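Local coordinates for hemolysin activator protein CdiB (Acinetobacter baumannii ACICU, PDB 6WIL) that probably secretes and activates its partner toxin protein across the outer membrane, as a two-partner-secretion transporter of contact-dependent growth inhibition, at residues 115-127 with 132-144. Numbering follows the deposited sequence.
Sequences GFITSQIVVSPQD and NLNLSIQIGRLNK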
# COMPACT_ATOMS: atom_id res chain seq x y z
N GLY A 115 -3.37 -22.70 3.94
CA GLY A 115 -2.86 -22.51 2.60
C GLY A 115 -2.31 -23.74 1.89
O GLY A 115 -1.79 -23.60 0.78
N PHE A 116 -2.41 -24.93 2.48
CA PHE A 116 -1.83 -26.13 1.87
C PHE A 116 -2.85 -26.74 0.91
O PHE A 116 -3.52 -27.73 1.21
CB PHE A 116 -1.36 -27.10 2.94
CG PHE A 116 -0.40 -26.50 3.92
CD1 PHE A 116 0.97 -26.50 3.67
CD2 PHE A 116 -0.85 -25.92 5.10
CE1 PHE A 116 1.86 -25.94 4.57
CE2 PHE A 116 0.03 -25.36 6.01
CZ PHE A 116 1.39 -25.37 5.74
N ILE A 117 -2.95 -26.14 -0.27
CA ILE A 117 -4.02 -26.47 -1.21
C ILE A 117 -3.79 -27.78 -1.95
O ILE A 117 -4.74 -28.31 -2.54
CB ILE A 117 -4.20 -25.34 -2.24
CG1 ILE A 117 -2.84 -24.90 -2.78
CG2 ILE A 117 -4.95 -24.17 -1.62
CD1 ILE A 117 -2.92 -23.90 -3.91
N THR A 118 -2.57 -28.32 -1.94
CA THR A 118 -2.28 -29.58 -2.61
C THR A 118 -2.00 -30.71 -1.63
O THR A 118 -1.58 -31.79 -2.04
CB THR A 118 -1.11 -29.43 -3.58
OG1 THR A 118 0.08 -29.12 -2.85
CG2 THR A 118 -1.39 -28.32 -4.58
N SER A 119 -2.18 -30.47 -0.34
CA SER A 119 -2.06 -31.50 0.68
C SER A 119 -3.44 -32.06 1.01
O SER A 119 -4.47 -31.44 0.74
CB SER A 119 -1.39 -30.95 1.93
OG SER A 119 -0.00 -30.77 1.72
N GLN A 120 -3.45 -33.27 1.58
CA GLN A 120 -4.70 -33.99 1.83
C GLN A 120 -4.61 -34.75 3.14
O GLN A 120 -3.64 -35.48 3.37
CB GLN A 120 -5.02 -34.95 0.68
CG GLN A 120 -6.30 -35.75 0.88
CD GLN A 120 -7.55 -34.90 0.78
OE1 GLN A 120 -7.75 -34.18 -0.20
NE2 GLN A 120 -8.40 -34.97 1.80
N ILE A 121 -5.62 -34.58 3.98
CA ILE A 121 -5.73 -35.37 5.20
C ILE A 121 -6.29 -36.74 4.85
O ILE A 121 -7.34 -36.85 4.20
CB ILE A 121 -6.63 -34.65 6.23
CG1 ILE A 121 -6.02 -33.32 6.64
CG2 ILE A 121 -6.85 -35.53 7.45
CD1 ILE A 121 -4.73 -33.45 7.42
N VAL A 122 -5.59 -37.79 5.26
CA VAL A 122 -6.08 -39.15 5.11
C VAL A 122 -6.17 -39.78 6.49
O VAL A 122 -5.60 -39.30 7.47
CB VAL A 122 -5.19 -40.00 4.17
CG1 VAL A 122 -5.15 -39.39 2.78
CG2 VAL A 122 -3.80 -40.14 4.75
N VAL A 123 -6.91 -40.88 6.56
CA VAL A 123 -7.12 -41.61 7.80
C VAL A 123 -6.49 -42.99 7.66
O VAL A 123 -6.58 -43.62 6.60
CB VAL A 123 -8.61 -41.71 8.16
CG1 VAL A 123 -9.42 -42.19 6.96
CG2 VAL A 123 -8.82 -42.63 9.36
N SER A 124 -5.82 -43.44 8.72
CA SER A 124 -5.29 -44.80 8.80
C SER A 124 -6.22 -45.63 9.69
O SER A 124 -5.94 -45.81 10.88
CB SER A 124 -3.87 -44.78 9.36
OG SER A 124 -3.13 -43.69 8.83
N PRO A 125 -7.31 -46.16 9.14
CA PRO A 125 -8.40 -46.67 9.99
C PRO A 125 -8.09 -47.97 10.71
O PRO A 125 -8.92 -48.42 11.51
CB PRO A 125 -9.56 -46.86 9.00
CG PRO A 125 -9.09 -46.28 7.67
CD PRO A 125 -7.60 -46.37 7.71
N GLN A 126 -6.94 -48.60 10.45
CA GLN A 126 -6.63 -49.88 11.07
C GLN A 126 -6.63 -49.80 12.59
O GLN A 126 -7.15 -50.69 13.27
CB GLN A 126 -5.28 -50.39 10.57
CG GLN A 126 -4.80 -51.67 11.25
CD GLN A 126 -5.70 -52.85 10.97
OE1 GLN A 126 -6.40 -52.89 9.96
NE2 GLN A 126 -5.68 -53.83 11.86
N ASP A 127 -6.07 -48.72 13.14
CA ASP A 127 -5.93 -48.59 14.58
C ASP A 127 -7.23 -48.21 15.27
O ASP A 127 -7.27 -48.17 16.51
CB ASP A 127 -4.85 -47.56 14.91
CG ASP A 127 -3.58 -47.78 14.11
OD1 ASP A 127 -3.52 -47.32 12.95
OD2 ASP A 127 -2.65 -48.43 14.65
N ASN A 132 -8.11 -45.84 18.48
CA ASN A 132 -7.14 -44.80 18.13
C ASN A 132 -7.50 -44.21 16.77
O ASN A 132 -7.40 -44.89 15.74
CB ASN A 132 -5.72 -45.37 18.11
CG ASN A 132 -5.22 -45.73 19.49
OD1 ASN A 132 -5.92 -45.54 20.48
ND2 ASN A 132 -4.01 -46.27 19.56
N LEU A 133 -7.92 -42.95 16.76
CA LEU A 133 -8.12 -42.22 15.51
C LEU A 133 -6.77 -41.68 15.07
O LEU A 133 -6.24 -40.74 15.68
CB LEU A 133 -9.13 -41.10 15.68
CG LEU A 133 -9.34 -40.30 14.39
CD1 LEU A 133 -9.84 -41.21 13.28
CD2 LEU A 133 -10.31 -39.15 14.62
N ASN A 134 -6.20 -42.27 14.02
CA ASN A 134 -4.87 -41.90 13.54
C ASN A 134 -5.01 -41.22 12.19
O ASN A 134 -5.39 -41.86 11.20
CB ASN A 134 -3.97 -43.13 13.47
CG ASN A 134 -3.50 -43.58 14.83
OD1 ASN A 134 -3.55 -42.82 15.80
ND2 ASN A 134 -3.01 -44.81 14.92
N LEU A 135 -4.69 -39.93 12.15
CA LEU A 135 -4.74 -39.15 10.93
C LEU A 135 -3.35 -39.08 10.30
O LEU A 135 -2.33 -39.16 10.98
CB LEU A 135 -5.25 -37.74 11.20
CG LEU A 135 -6.73 -37.62 11.55
CD1 LEU A 135 -7.11 -36.16 11.69
CD2 LEU A 135 -7.58 -38.30 10.48
N SER A 136 -3.33 -38.93 8.98
CA SER A 136 -2.08 -38.76 8.26
C SER A 136 -2.25 -37.66 7.23
O SER A 136 -3.36 -37.32 6.83
CB SER A 136 -1.62 -40.04 7.57
OG SER A 136 -0.90 -40.84 8.47
N ILE A 137 -1.12 -37.13 6.77
CA ILE A 137 -1.14 -36.02 5.83
C ILE A 137 -0.37 -36.41 4.58
O ILE A 137 0.81 -36.78 4.64
CB ILE A 137 -0.57 -34.73 6.45
CG1 ILE A 137 -0.61 -33.60 5.41
CG2 ILE A 137 0.85 -34.93 6.97
CD1 ILE A 137 -0.47 -32.22 5.99
N GLN A 138 -1.05 -36.34 3.44
CA GLN A 138 -0.39 -36.46 2.14
C GLN A 138 0.20 -35.10 1.80
O GLN A 138 -0.47 -34.23 1.25
CB GLN A 138 -1.36 -36.93 1.08
CG GLN A 138 -1.41 -38.43 0.93
CD GLN A 138 -2.68 -38.90 0.28
OE1 GLN A 138 -3.51 -38.10 -0.14
NE2 GLN A 138 -2.85 -40.22 0.18
N ILE A 139 1.47 -34.91 2.15
CA ILE A 139 2.14 -33.63 1.96
C ILE A 139 2.38 -33.41 0.47
O ILE A 139 3.17 -34.12 -0.15
CB ILE A 139 3.45 -33.57 2.75
CG1 ILE A 139 3.18 -33.85 4.23
CG2 ILE A 139 4.12 -32.22 2.56
CD1 ILE A 139 4.31 -33.44 5.15
N GLY A 140 1.67 -32.44 -0.10
CA GLY A 140 1.85 -32.08 -1.50
C GLY A 140 2.97 -31.09 -1.69
O GLY A 140 2.97 -30.01 -1.09
N ARG A 141 3.94 -31.43 -2.53
CA ARG A 141 5.16 -30.65 -2.69
C ARG A 141 5.28 -30.15 -4.12
O ARG A 141 4.53 -30.53 -5.02
CB ARG A 141 6.39 -31.47 -2.32
CG ARG A 141 6.32 -32.10 -0.94
CD ARG A 141 7.61 -32.83 -0.61
NE ARG A 141 8.37 -32.14 0.43
CZ ARG A 141 8.35 -32.50 1.71
NH1 ARG A 141 7.63 -33.54 2.10
NH2 ARG A 141 9.07 -31.82 2.60
N LEU A 142 6.25 -29.26 -4.32
CA LEU A 142 6.54 -28.67 -5.62
C LEU A 142 7.63 -29.47 -6.31
O LEU A 142 8.69 -29.71 -5.72
CB LEU A 142 6.96 -27.22 -5.46
CG LEU A 142 7.24 -26.41 -6.73
CD1 LEU A 142 5.96 -26.24 -7.53
CD2 LEU A 142 7.85 -25.06 -6.38
N ASN A 143 7.37 -29.89 -7.54
CA ASN A 143 8.35 -30.65 -8.30
C ASN A 143 9.20 -29.79 -9.22
O ASN A 143 10.43 -29.83 -9.14
CB ASN A 143 7.62 -31.73 -9.10
CG ASN A 143 8.54 -32.51 -10.02
OD1 ASN A 143 8.21 -32.75 -11.17
ND2 ASN A 143 9.70 -32.93 -9.50
N LYS A 144 8.57 -29.00 -10.10
CA LYS A 144 9.29 -28.12 -11.01
C LYS A 144 8.54 -26.80 -11.16
O LYS A 144 7.31 -26.77 -11.17
CB LYS A 144 9.48 -28.74 -12.41
CG LYS A 144 9.84 -30.22 -12.44
CD LYS A 144 9.98 -30.72 -13.88
CE LYS A 144 8.67 -30.61 -14.66
NZ LYS A 144 8.82 -31.06 -16.08
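Val122 and Ser136 pair through two backbone hydrogen bonds, Val122 N to Ser136 O and Ser136 N to Val122 O, both 2.8 Å. Gln120 and Gln138 form the next hydrogen-bonded pair of this antiparallel hairpin. Its bond from Gln138 N to Gln120 O is short at 2.7 Å. Ser124 N extends the pairing to Asn134 O.

On the face of Val122, the CG1 methyl sits 3.5 Å from Gln138 CD, and the two side chains cross at about a right angle. Gln138 is extended beyond CG, and its amide lies against both Gln120 CB and the Val122 CG1 methyl. CG2 of Val122 meets CB of Ser136 at 3.6 Å. The Gln120 side chain bends at chi2 and returns its NE2 to the carbonyl O of Ile121. The amide planes of the two glutamines stand 80° apart.

The other face is apolar. Ile121 CG2 touches Leu135 CD2 at 4.2 Å, and the same leucine methyl lies against CB of Val123. Helix 97-113 covers this side, with Leu100 on Leu133 and Leu111 on Ile137.

Next to the Gln120-Gln138 pair, a side chain takes over the pairing. Ser119 OG lies beside its own backbone N (chi1 -74°) and accepts a nearly straight bond from Gly140 N, 3.0 Å long at 169°. Gln108 of the helix binds Ser119 O and Ile121 N, fixing the outer edge of the strand. Strand 59-62 runs along the far side of 132-138, and Ser136 OG bonds to Ile63 O.

This is the hairpin of a POTRA domain, packed on a helix. Backbone bonds set the pairing, and Ser119 OG extends it to Gly140 N. The side with Ile121, Leu135 and Ile137 is apolar and turned to the helix, while Gln120, Ser136 and Gln138 make the opposite face more polar.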